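Local coordinates for protein chitosanase (PDB 6X2Q) that binds a chitosan tetrasaccharide of glucosamine units and probably hydrolyses chitosan, as a family 46 glycoside hydrolase of the lysozyme clan, at residues L33-G38 / E201-E206; I144-E149 / Q190-P195. One frame throughout, in Å; residues are numbered along the deposited sequence.

Interaction 1. Residues L33-G38 / E201-E206; sequences LDDGRG and EDEWSE. With GCS (2-amino-2-deoxy-beta-D-glucopyranose), chain C; GCS (2-amino-2-deoxy-beta-D-glucopyranose), chain B.
The Arg-37 guanidinium and the Trp-204 indole lie with their planes 20° apart, NH2 of Arg-37 approaching CZ2 of Trp-204 obliquely at 3.2 Å, while the two side chains cross at about a right angle. One face of the guanidinium is covered near its rim by C3 of the chain C glucosamine. In its plane, OD2 of Asp-35 and O6 of the chain B sugar sit at the edges, the latter taking a weak bond from NE (3.3 Å). Thr-200 is hydrogen-bonded to NH1, and OD1 of Asp-35 takes the backbone N of Arg-37 at 3.0 Å from above the carboxylate plane, closing an Asx turn. The indole presents its edge to the chain C sugar, with NE1 donating to O3 at 2.8 Å. A phenylalanine in place of Trp-204 would probably leave that O3 without its indole donor. Glu-203, bent at chi2 (-70°), rests CG against CB of Asp-35 at 3.6 Å and holds O1 of the same sugar through a weak bond to OE2; CD1 of Leu-33 packs against both OE2 of Glu-203 and O1 of the sugar. OE2 of Glu-203 lies 4.3 Å from OD2 of Asp-35, bringing two like charges close together beside this sugar. The two acids, the arginine and the indole together form a glucosamine-binding subsite in the substrate cleft of this family 46 protein.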
ATOM      1  N   LEU A  33      -2.599  -9.183 -12.599  1.00 46.34           N
ATOM      2  CA  LEU A  33      -2.745  -7.829 -13.117  1.00 49.72           C
ATOM      3  C   LEU A  33      -1.827  -7.546 -14.294  1.00 48.78           C
ATOM      4  O   LEU A  33      -1.922  -6.465 -14.892  1.00 52.57           O
ATOM      5  CB  LEU A  33      -2.499  -6.803 -12.004  1.00 46.49           C
ATOM      6  CG  LEU A  33      -3.529  -6.796 -10.874  1.00 48.53           C
ATOM      7  CD1 LEU A  33      -3.247  -5.677  -9.901  1.00 46.51           C
ATOM      8  CD2 LEU A  33      -4.939  -6.682 -11.439  1.00 47.72           C
ATOM      9  N   ASP A  34      -0.960  -8.491 -14.654  1.00 47.83           N
ATOM     10  CA  ASP A  34      -0.035  -8.305 -15.771  1.00 56.04           C
ATOM     11  C   ASP A  34       0.877  -7.115 -15.501  1.00 48.76           C
ATOM     12  O   ASP A  34       1.091  -6.264 -16.364  1.00 54.52           O
ATOM     13  CB  ASP A  34      -0.776  -8.136 -17.107  1.00 56.11           C
ATOM     14  CG  ASP A  34      -0.678  -9.373 -18.002  1.00 60.85           C
ATOM     15  OD1 ASP A  34      -0.546 -10.501 -17.465  1.00 63.11           O
ATOM     16  OD2 ASP A  34      -0.742  -9.222 -19.245  1.00 70.80           O
ATOM     17  N   ASP A  35       1.412  -7.061 -14.281  1.00 44.20           N
ATOM     18  CA  ASP A  35       2.268  -5.970 -13.834  1.00 38.26           C
ATOM     19  C   ASP A  35       3.639  -6.481 -13.425  1.00 37.05           C
ATOM     20  O   ASP A  35       4.392  -5.752 -12.771  1.00 43.74           O
ATOM     21  CB  ASP A  35       1.620  -5.208 -12.668  1.00 40.88           C
ATOM     22  CG  ASP A  35       1.349  -6.103 -11.424  1.00 45.33           C
ATOM     23  OD1 ASP A  35       1.524  -7.349 -11.492  1.00 37.94           O
ATOM     24  OD2 ASP A  35       0.961  -5.548 -10.366  1.00 41.53           O
ATOM     25  N   GLY A  36       3.968  -7.719 -13.776  1.00 35.82           N
ATOM     26  CA  GLY A  36       5.207  -8.340 -13.362  1.00 37.31           C
ATOM     27  C   GLY A  36       5.213  -8.921 -11.959  1.00 41.24           C
ATOM     28  O   GLY A  36       6.263  -9.399 -11.507  1.00 37.16           O
ATOM     29  N   ARG A  37       4.093  -8.894 -11.244  1.00 34.44           N
ATOM     30  CA  ARG A  37       4.093  -9.289  -9.842  1.00 39.92           C
ATOM     31  C   ARG A  37       3.346 -10.596  -9.599  1.00 39.14           C
ATOM     32  O   ARG A  37       3.264 -11.048  -8.452  1.00 32.11           O
ATOM     33  CB  ARG A  37       3.510  -8.153  -8.987  1.00 33.25           C
ATOM     34  CG  ARG A  37       4.349  -6.849  -9.062  1.00 39.34           C
ATOM     35  CD  ARG A  37       4.015  -5.848  -7.930  1.00 37.96           C
ATOM     36  NE  ARG A  37       4.843  -4.640  -7.997  1.00 43.99           N
ATOM     37  CZ  ARG A  37       4.546  -3.562  -8.731  1.00 38.80           C
ATOM     38  NH1 ARG A  37       3.435  -3.546  -9.459  1.00 35.19           N
ATOM     39  NH2 ARG A  37       5.354  -2.502  -8.745  1.00 32.91           N
ATOM     40  N   GLY A  38       2.822 -11.223 -10.651  1.00 36.08           N
ATOM     41  CA  GLY A  38       2.105 -12.481 -10.493  1.00 40.71           C
ATOM     42  C   GLY A  38       0.693 -12.247 -10.016  1.00 42.14           C
ATOM     43  O   GLY A  38      -0.050 -11.434 -10.587  1.00 41.22           O
ATOM     44  N   GLU A 201       4.364  -0.075 -15.473  1.00 35.39           N
ATOM     45  CA  GLU A 201       4.069   1.264 -15.984  1.00 36.51           C
ATOM     46  C   GLU A 201       2.579   1.466 -16.215  1.00 36.19           C
ATOM     47  O   GLU A 201       2.005   2.462 -15.765  1.00 33.10           O
ATOM     48  CB  GLU A 201       4.832   1.533 -17.279  1.00 39.95           C
ATOM     49  CG  GLU A 201       4.545   2.942 -17.825  1.00 44.78           C
ATOM     50  CD  GLU A 201       5.266   3.218 -19.115  1.00 53.07           C
ATOM     51  OE1 GLU A 201       6.308   2.566 -19.349  1.00 49.38           O
ATOM     52  OE2 GLU A 201       4.786   4.084 -19.882  1.00 59.29           O
ATOM     53  N   ASP A 202       1.950   0.569 -16.972  1.00 35.42           N
ATOM     54  CA  ASP A 202       0.514   0.684 -17.214  1.00 36.96           C
ATOM     55  C   ASP A 202      -0.269   0.682 -15.906  1.00 42.28           C
ATOM     56  O   ASP A 202      -1.161   1.514 -15.704  1.00 43.78           O
ATOM     57  CB  ASP A 202       0.029  -0.466 -18.103  1.00 45.82           C
ATOM     58  CG  ASP A 202       0.515  -0.359 -19.536  1.00 55.48           C
ATOM     59  OD1 ASP A 202       0.555  -1.420 -20.208  1.00 55.22           O
ATOM     60  OD2 ASP A 202       0.834   0.773 -19.990  1.00 49.80           O
ATOM     61  N   GLU A 203       0.017  -0.287 -15.025  1.00 41.46           N
ATOM     62  CA  GLU A 203      -0.669  -0.361 -13.737  1.00 40.85           C
ATOM     63  C   GLU A 203      -0.530   0.948 -12.975  1.00 36.54           C
ATOM     64  O   GLU A 203      -1.522   1.548 -12.550  1.00 36.81           O
ATOM     65  CB  GLU A 203      -0.101  -1.515 -12.909  1.00 41.16           C
ATOM     66  CG  GLU A 203      -0.949  -2.755 -12.888  1.00 54.20           C
ATOM     67  CD  GLU A 203      -2.230  -2.583 -12.098  1.00 60.32           C
ATOM     68  OE1 GLU A 203      -3.306  -2.469 -12.725  1.00 63.13           O
ATOM     69  OE2 GLU A 203      -2.163  -2.568 -10.849  1.00 61.43           O
ATOM     70  N   TRP A 204       0.702   1.419 -12.815  1.00 33.86           N
ATOM     71  CA  TRP A 204       0.938   2.572 -11.960  1.00 32.68           C
ATOM     72  C   TRP A 204       0.461   3.865 -12.614  1.00 38.72           C
ATOM     73  O   TRP A 204      -0.120   4.728 -11.943  1.00 32.37           O
ATOM     74  CB  TRP A 204       2.419   2.652 -11.615  1.00 32.51           C
ATOM     75  CG  TRP A 204       2.803   1.772 -10.474  1.00 30.53           C
ATOM     76  CD1 TRP A 204       2.032   0.813  -9.872  1.00 30.54           C
ATOM     77  CD2 TRP A 204       4.057   1.774  -9.787  1.00 28.24           C
ATOM     78  NE1 TRP A 204       2.735   0.213  -8.852  1.00 30.69           N
ATOM     79  CE2 TRP A 204       3.980   0.791  -8.776  1.00 31.19           C
ATOM     80  CE3 TRP A 204       5.238   2.511  -9.927  1.00 29.72           C
ATOM     81  CZ2 TRP A 204       5.038   0.534  -7.909  1.00 31.70           C
ATOM     82  CZ3 TRP A 204       6.288   2.260  -9.058  1.00 33.08           C
ATOM     83  CH2 TRP A 204       6.183   1.278  -8.066  1.00 33.67           C
ATOM     84  N   SER A 205       0.695   4.015 -13.922  1.00 33.83           N
ATOM     85  CA  SER A 205       0.279   5.228 -14.615  1.00 39.18           C
ATOM     86  C   SER A 205      -1.219   5.486 -14.451  1.00 36.31           C
ATOM     87  O   SER A 205      -1.640   6.627 -14.238  1.00 42.27           O
ATOM     88  CB  SER A 205       0.645   5.139 -16.099  1.00 42.32           C
ATOM     89  OG  SER A 205       0.342   6.366 -16.732  1.00 50.23           O
ATOM     90  N   GLU A 206      -2.040   4.444 -14.534  1.00 34.15           N
ATOM     91  CA  GLU A 206      -3.478   4.604 -14.360  1.00 39.23           C
ATOM     92  C   GLU A 206      -3.889   4.836 -12.907  1.00 38.20           C
ATOM     93  O   GLU A 206      -5.087   4.985 -12.636  1.00 38.39           O
ATOM     94  CB  GLU A 206      -4.201   3.368 -14.899  1.00 46.38           C
ATOM     95  CG  GLU A 206      -3.990   3.130 -16.385  1.00 56.54           C
ATOM     96  CD  GLU A 206      -5.061   2.233 -16.987  1.00 72.82           C
ATOM     97  OE1 GLU A 206      -6.133   2.763 -17.368  1.00 81.34           O
ATOM     98  OE2 GLU A 206      -4.836   1.002 -17.073  1.00 79.81           O
TER
HETATM   99  C1  GCS C 304      -0.322  -3.673  -7.238  1.00 49.11           C
HETATM  100  C2  GCS C 304       0.777  -2.591  -7.755  1.00 44.14           C
HETATM  101  C3  GCS C 304       1.880  -2.739  -6.593  1.00 39.32           C
HETATM  102  C4  GCS C 304       1.389  -2.886  -5.112  1.00 44.32           C
HETATM  103  C5  GCS C 304       0.076  -3.540  -4.649  1.00 45.05           C
HETATM  104  C6  GCS C 304      -0.337  -2.854  -3.667  1.00 43.90           C
HETATM  105  N2  GCS C 304       1.254  -2.811  -8.999  1.00 48.73           N
HETATM  106  O1  GCS C 304      -1.340  -3.441  -8.124  1.00 53.74           O
HETATM  107  O3  GCS C 304       2.445  -1.411  -6.597  1.00 37.46           O
HETATM  108  O5  GCS C 304      -0.705  -3.560  -5.913  1.00 45.65           O
HETATM  109  O6  GCS C 304      -1.757  -2.999  -3.495  1.00 47.33           O
HETATM  110  C1  GCS B   1       3.511  -3.962  -3.803  1.00 39.40           C
HETATM  111  C2  GCS B   1       4.026  -5.147  -3.011  1.00 42.52           C
HETATM  112  C3  GCS B   1       5.279  -4.745  -2.288  1.00 40.20           C
HETATM  113  C4  GCS B   1       6.359  -4.279  -3.251  1.00 35.13           C
HETATM  114  C5  GCS B   1       5.643  -3.368  -4.253  1.00 43.75           C
HETATM  115  C6  GCS B   1       6.457  -2.868  -5.415  1.00 36.44           C
HETATM  116  N2  GCS B   1       3.075  -5.725  -2.132  1.00 29.72           N
HETATM  117  O1  GCS B   1       2.326  -4.147  -4.575  1.00 36.30           O
HETATM  118  O3  GCS B   1       5.705  -5.864  -1.621  1.00 31.68           O
HETATM  119  O4  GCS B   1       7.386  -4.107  -2.715  1.00 36.66           O
HETATM  120  O5  GCS B   1       4.467  -3.920  -4.787  1.00 40.98           O
HETATM  121  O6  GCS B   1       7.315  -3.828  -5.933  1.00 42.95           O

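Interaction 2. Residues I144-E149 / Q190-P195; sequences IIQHGE and QVLRHP. With GCS (2-amino-2-deoxy-beta-D-glucopyranose), chain B; GCS (2-amino-2-deoxy-beta-D-glucopyranose), chain C; GCS (2-amino-2-deoxy-beta-D-glucopyranose), chain D; GCS (2-amino-2-deoxy-beta-D-glucopyranose), chain E.
With CG anti to the backbone N (chi1 178°) and the chain extended beyond it, Gln-146 carries its amide to the methyl groups of Leu-192; His-147 takes a different first torsion, CG anti to the carbonyl carbon (chi1 -59°), and brings its ring to the same leucine and to Val-191. CD2 of Leu-192 is shared by both, 3.5 Å from OE1 of Gln-146 and 3.6 Å from CE1 of His-147. The leucine meets the imidazole obliquely, the side chains crossing at about a right angle, whereas CG1 of Val-191 lies at the ring's edge, 3.9 Å from CE1. The buried polar ends are satisfied from beyond the two segments: Arg-188 bonds both OE1 of Gln-146 and NE2 of His-147, Ser-207 meets NE2 of Gln-146, and the carbonyl of Asp-154 meets ND1 of the histidine, fixing the rotation of amide and ring. Away from this packing, the backbone faces the sugars. O3 of the chain C glucosamine comes so near the carbonyl O of Gln-146 that the modelled bond is doubtful in its detail, and the N of Glu-149 donates to O6 of the chain D sugar at 3.1 Å. Between them Gly-148, at positive phi just past the helix, sets CA 3.5 Å from O4 of the chain B sugar, where a side chain would clash. The C-terminal end of helix 134-147, packed on helix 177-193, thus forms a wall of the oligosaccharide cleft.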
ATOM      1  N   ILE A 144       3.924   3.564   0.842  1.00 26.45           N
ATOM      2  CA  ILE A 144       4.657   2.340   1.165  1.00 28.98           C
ATOM      3  C   ILE A 144       3.901   1.116   0.652  1.00 26.54           C
ATOM      4  O   ILE A 144       4.515   0.130   0.240  1.00 23.41           O
ATOM      5  CB  ILE A 144       4.965   2.241   2.679  1.00 28.57           C
ATOM      6  CG1 ILE A 144       6.275   1.473   2.907  1.00 29.53           C
ATOM      7  CG2 ILE A 144       3.840   1.573   3.437  1.00 24.90           C
ATOM      8  CD1 ILE A 144       6.750   1.457   4.338  1.00 26.41           C
ATOM      9  N   ILE A 145       2.571   1.182   0.600  1.00 26.64           N
ATOM     10  CA  ILE A 145       1.794   0.017   0.190  1.00 28.70           C
ATOM     11  C   ILE A 145       1.962  -0.257  -1.301  1.00 31.96           C
ATOM     12  O   ILE A 145       2.124  -1.413  -1.720  1.00 33.17           O
ATOM     13  CB  ILE A 145       0.317   0.214   0.566  1.00 29.95           C
ATOM     14  CG1 ILE A 145       0.123  -0.066   2.062  1.00 32.90           C
ATOM     15  CG2 ILE A 145      -0.591  -0.689  -0.300  1.00 30.90           C
ATOM     16  CD1 ILE A 145      -1.160   0.471   2.598  1.00 36.58           C
ATOM     17  N   GLN A 146       1.928   0.801  -2.123  1.00 32.28           N
ATOM     18  CA  GLN A 146       2.007   0.664  -3.572  1.00 28.92           C
ATOM     19  C   GLN A 146       3.452   0.538  -4.046  1.00 31.78           C
ATOM     20  O   GLN A 146       3.737  -0.240  -4.954  1.00 30.99           O
ATOM     21  CB  GLN A 146       1.316   1.863  -4.243  1.00 30.88           C
ATOM     22  CG  GLN A 146       1.384   1.857  -5.774  1.00 35.34           C
ATOM     23  CD  GLN A 146       0.536   2.937  -6.439  1.00 35.72           C
ATOM     24  OE1 GLN A 146       0.474   4.081  -5.987  1.00 29.76           O
ATOM     25  NE2 GLN A 146      -0.100   2.574  -7.542  1.00 37.94           N
ATOM     26  N   HIS A 147       4.380   1.288  -3.449  1.00 33.27           N
ATOM     27  CA  HIS A 147       5.763   1.323  -3.920  1.00 31.71           C
ATOM     28  C   HIS A 147       6.689   0.368  -3.184  1.00 32.65           C
ATOM     29  O   HIS A 147       7.788   0.095  -3.687  1.00 29.07           O
ATOM     30  CB  HIS A 147       6.342   2.742  -3.778  1.00 29.82           C
ATOM     31  CG  HIS A 147       5.577   3.785  -4.528  1.00 35.76           C
ATOM     32  ND1 HIS A 147       6.052   4.367  -5.687  1.00 30.80           N
ATOM     33  CD2 HIS A 147       4.367   4.348  -4.291  1.00 32.21           C
ATOM     34  CE1 HIS A 147       5.169   5.248  -6.123  1.00 30.61           C
ATOM     35  NE2 HIS A 147       4.139   5.255  -5.298  1.00 31.60           N
ATOM     36  N   GLY A 148       6.303  -0.094  -1.993  1.00 32.05           N
ATOM     37  CA  GLY A 148       7.146  -0.968  -1.197  1.00 33.74           C
ATOM     38  C   GLY A 148       8.249  -0.212  -0.487  1.00 35.32           C
ATOM     39  O   GLY A 148       8.435   0.987  -0.730  1.00 30.53           O
ATOM     40  N   GLU A 149       8.984  -0.889   0.397  1.00 30.51           N
ATOM     41  CA  GLU A 149      10.088  -0.287   1.138  1.00 34.31           C
ATOM     42  C   GLU A 149      11.449  -0.833   0.691  1.00 36.80           C
ATOM     43  O   GLU A 149      12.413  -0.847   1.464  1.00 38.51           O
ATOM     44  CB  GLU A 149       9.898  -0.481   2.648  1.00 32.37           C
ATOM     45  CG  GLU A 149      10.598   0.585   3.474  1.00 33.55           C
ATOM     46  CD  GLU A 149      10.667   0.253   4.969  1.00 43.39           C
ATOM     47  OE1 GLU A 149      10.261  -0.866   5.367  1.00 39.37           O
ATOM     48  OE2 GLU A 149      11.152   1.114   5.749  1.00 43.66           O
ATOM     49  N   GLN A 190       5.289  11.589 -10.478  1.00 30.77           N
ATOM     50  CA  GLN A 190       6.268  11.407 -11.547  1.00 30.44           C
ATOM     51  C   GLN A 190       6.747   9.963 -11.617  1.00 32.78           C
ATOM     52  O   GLN A 190       6.952   9.425 -12.715  1.00 29.62           O
ATOM     53  CB  GLN A 190       7.451  12.349 -11.341  1.00 27.68           C
ATOM     54  CG  GLN A 190       7.175  13.783 -11.773  1.00 33.02           C
ATOM     55  CD  GLN A 190       8.113  14.781 -11.124  1.00 32.02           C
ATOM     56  OE1 GLN A 190       9.242  14.448 -10.758  1.00 36.85           O
ATOM     57  NE2 GLN A 190       7.647  16.011 -10.973  1.00 37.80           N
ATOM     58  N   VAL A 191       6.930   9.319 -10.456  1.00 28.42           N
ATOM     59  CA  VAL A 191       7.371   7.923 -10.448  1.00 29.27           C
ATOM     60  C   VAL A 191       6.264   7.006 -10.959  1.00 30.74           C
ATOM     61  O   VAL A 191       6.525   6.056 -11.710  1.00 33.03           O
ATOM     62  CB  VAL A 191       7.840   7.514  -9.038  1.00 32.79           C
ATOM     63  CG1 VAL A 191       7.882   5.990  -8.864  1.00 31.57           C
ATOM     64  CG2 VAL A 191       9.194   8.165  -8.663  1.00 29.08           C
ATOM     65  N   LEU A 192       5.016   7.260 -10.559  1.00 27.84           N
ATOM     66  CA  LEU A 192       3.914   6.440 -11.056  1.00 26.43           C
ATOM     67  C   LEU A 192       3.767   6.573 -12.578  1.00 35.95           C
ATOM     68  O   LEU A 192       3.477   5.586 -13.267  1.00 31.64           O
ATOM     69  CB  LEU A 192       2.617   6.815 -10.337  1.00 25.18           C
ATOM     70  CG  LEU A 192       2.512   6.371  -8.854  1.00 33.82           C
ATOM     71  CD1 LEU A 192       1.224   6.895  -8.174  1.00 26.32           C
ATOM     72  CD2 LEU A 192       2.657   4.826  -8.676  1.00 23.22           C
ATOM     73  N   ARG A 193       3.970   7.788 -13.114  1.00 34.19           N
ATOM     74  CA  ARG A 193       3.889   7.999 -14.558  1.00 35.27           C
ATOM     75  C   ARG A 193       5.096   7.422 -15.281  1.00 37.97           C
ATOM     76  O   ARG A 193       4.978   6.997 -16.437  1.00 41.58           O
ATOM     77  CB  ARG A 193       3.778   9.494 -14.885  1.00 35.62           C
ATOM     78  CG  ARG A 193       2.401  10.106 -14.648  1.00 43.46           C
ATOM     79  CD  ARG A 193       1.870  10.863 -15.875  1.00 54.57           C
ATOM     80  NE  ARG A 193       0.565  11.464 -15.601  1.00 62.95           N
ATOM     81  CZ  ARG A 193      -0.575  10.779 -15.483  1.00 62.02           C
ATOM     82  NH1 ARG A 193      -0.584   9.459 -15.643  1.00 53.86           N
ATOM     83  NH2 ARG A 193      -1.715  11.416 -15.212  1.00 59.81           N
ATOM     84  N   HIS A 194       6.263   7.413 -14.639  1.00 37.02           N
ATOM     85  CA  HIS A 194       7.515   7.040 -15.298  1.00 35.38           C
ATOM     86  C   HIS A 194       8.350   6.152 -14.400  1.00 31.79           C
ATOM     87  O   HIS A 194       9.456   6.518 -13.989  1.00 33.50           O
ATOM     88  CB  HIS A 194       8.297   8.289 -15.703  1.00 38.18           C
ATOM     89  CG  HIS A 194       7.580   9.111 -16.715  1.00 42.89           C
ATOM     90  ND1 HIS A 194       7.179  10.408 -16.472  1.00 42.44           N
ATOM     91  CD2 HIS A 194       7.131   8.798 -17.953  1.00 38.50           C
ATOM     92  CE1 HIS A 194       6.541  10.869 -17.532  1.00 41.76           C
ATOM     93  NE2 HIS A 194       6.497   9.912 -18.444  1.00 44.59           N
ATOM     94  N   PRO A 195       7.873   4.948 -14.112  1.00 30.09           N
ATOM     95  CA  PRO A 195       8.630   4.070 -13.215  1.00 33.31           C
ATOM     96  C   PRO A 195       9.867   3.503 -13.897  1.00 37.91           C
ATOM     97  O   PRO A 195       9.887   3.263 -15.106  1.00 41.56           O
ATOM     98  CB  PRO A 195       7.625   2.965 -12.858  1.00 33.72           C
ATOM     99  CG  PRO A 195       6.575   3.011 -13.924  1.00 35.35           C
ATOM    100  CD  PRO A 195       6.593   4.366 -14.556  1.00 33.07           C
TER
HETATM  101  C1  GCS B   1       3.511  -3.962  -3.803  1.00 39.40           C
HETATM  102  C2  GCS B   1       4.026  -5.147  -3.011  1.00 42.52           C
HETATM  103  C3  GCS B   1       5.279  -4.745  -2.288  1.00 40.20           C
HETATM  104  C4  GCS B   1       6.359  -4.279  -3.251  1.00 35.13           C
HETATM  105  C5  GCS B   1       5.643  -3.368  -4.253  1.00 43.75           C
HETATM  106  C6  GCS B   1       6.457  -2.868  -5.415  1.00 36.44           C
HETATM  107  N2  GCS B   1       3.075  -5.725  -2.132  1.00 29.72           N
HETATM  108  O1  GCS B   1       2.326  -4.147  -4.575  1.00 36.30           O
HETATM  109  O3  GCS B   1       5.705  -5.864  -1.621  1.00 31.68           O
HETATM  110  O4  GCS B   1       7.386  -4.107  -2.715  1.00 36.66           O
HETATM  111  O5  GCS B   1       4.467  -3.920  -4.787  1.00 40.98           O
HETATM  112  O6  GCS B   1       7.315  -3.828  -5.933  1.00 42.95           O
HETATM  113  C1  GCS C 304      -0.322  -3.673  -7.238  1.00 49.11           C
HETATM  114  C2  GCS C 304       0.777  -2.591  -7.755  1.00 44.14           C
HETATM  115  C3  GCS C 304       1.880  -2.739  -6.593  1.00 39.32           C
HETATM  116  C4  GCS C 304       1.389  -2.886  -5.112  1.00 44.32           C
HETATM  117  C5  GCS C 304       0.076  -3.540  -4.649  1.00 45.05           C
HETATM  118  C6  GCS C 304      -0.337  -2.854  -3.667  1.00 43.90           C
HETATM  119  N2  GCS C 304       1.254  -2.811  -8.999  1.00 48.73           N
HETATM  120  O1  GCS C 304      -1.340  -3.441  -8.124  1.00 53.74           O
HETATM  121  O3  GCS C 304       2.445  -1.411  -6.597  1.00 37.46           O
HETATM  122  O5  GCS C 304      -0.705  -3.560  -5.913  1.00 45.65           O
HETATM  123  O6  GCS C 304      -1.757  -2.999  -3.495  1.00 47.33           O
HETATM  124  C1  GCS D   2       8.299  -4.693  -1.787  1.00 41.12           C
HETATM  125  C2  GCS D   2       9.721  -4.255  -1.873  1.00 39.65           C
HETATM  126  C3  GCS D   2      10.569  -5.180  -1.048  1.00 42.11           C
HETATM  127  C4  GCS D   2      10.228  -5.122   0.423  1.00 40.65           C
HETATM  128  C5  GCS D   2       8.701  -5.182   0.489  1.00 44.28           C
HETATM  129  C6  GCS D   2       8.155  -4.808   1.831  1.00 36.16           C
HETATM  130  N2  GCS D   2      10.165  -4.356  -3.198  1.00 40.78           N
HETATM  131  O3  GCS D   2      11.884  -4.795  -1.243  1.00 36.29           O
HETATM  132  O4  GCS D   2      11.064  -5.613   1.174  1.00 42.15           O
HETATM  133  O5  GCS D   2       7.997  -4.408  -0.454  1.00 41.55           O
HETATM  134  O6  GCS D   2       8.270  -3.440   1.985  1.00 43.17           O
HETATM  135  C1  GCS E   3      11.771  -5.442   2.120  1.00 49.61           C
HETATM  136  C2  GCS E   3      12.087  -6.516   3.036  1.00 51.63           C
HETATM  137  C3  GCS E   3      12.998  -6.053   4.173  1.00 55.65           C
HETATM  138  C4  GCS E   3      14.214  -5.494   3.529  1.00 56.79           C
HETATM  139  C5  GCS E   3      13.726  -4.365   2.669  1.00 56.87           C
HETATM  140  C6  GCS E   3      14.905  -3.755   1.995  1.00 55.83           C
HETATM  141  N2  GCS E   3      10.966  -7.146   3.629  1.00 48.16           N
HETATM  142  O3  GCS E   3      13.470  -7.097   4.997  1.00 61.51           O
HETATM  143  O4  GCS E   3      15.113  -5.054   4.527  1.00 59.59           O
HETATM  144  O5  GCS E   3      12.914  -4.880   1.668  1.00 50.83           O
HETATM  145  O6  GCS E   3      15.295  -2.697   2.839  1.00 58.55           O

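Both contacts border the glycan cleft and share the chain B and chain C glucosamines; the centres of the two contacts lie about 11 Å apart. Trp-204 joins them: CZ2 of Trp-204 sits 3.3 Å from the carbonyl O of Gln-146, CB of Trp-204 packs 3.5 Å from the O of Leu-192, and the indole meets the ring of His-147 with the planes at about 45°. O3 of the chain C sugar lies between the two, accepting from the indole of interaction 1 and modelled doubtfully close to the Gln-146 carbonyl of interaction 2. Helices 177-193 and 201-205 are successive in the chain, and CG of Pro-195 lies 3.7 Å from CA of Glu-201. Interaction 2 alone continues to the chain D and chain E sugars.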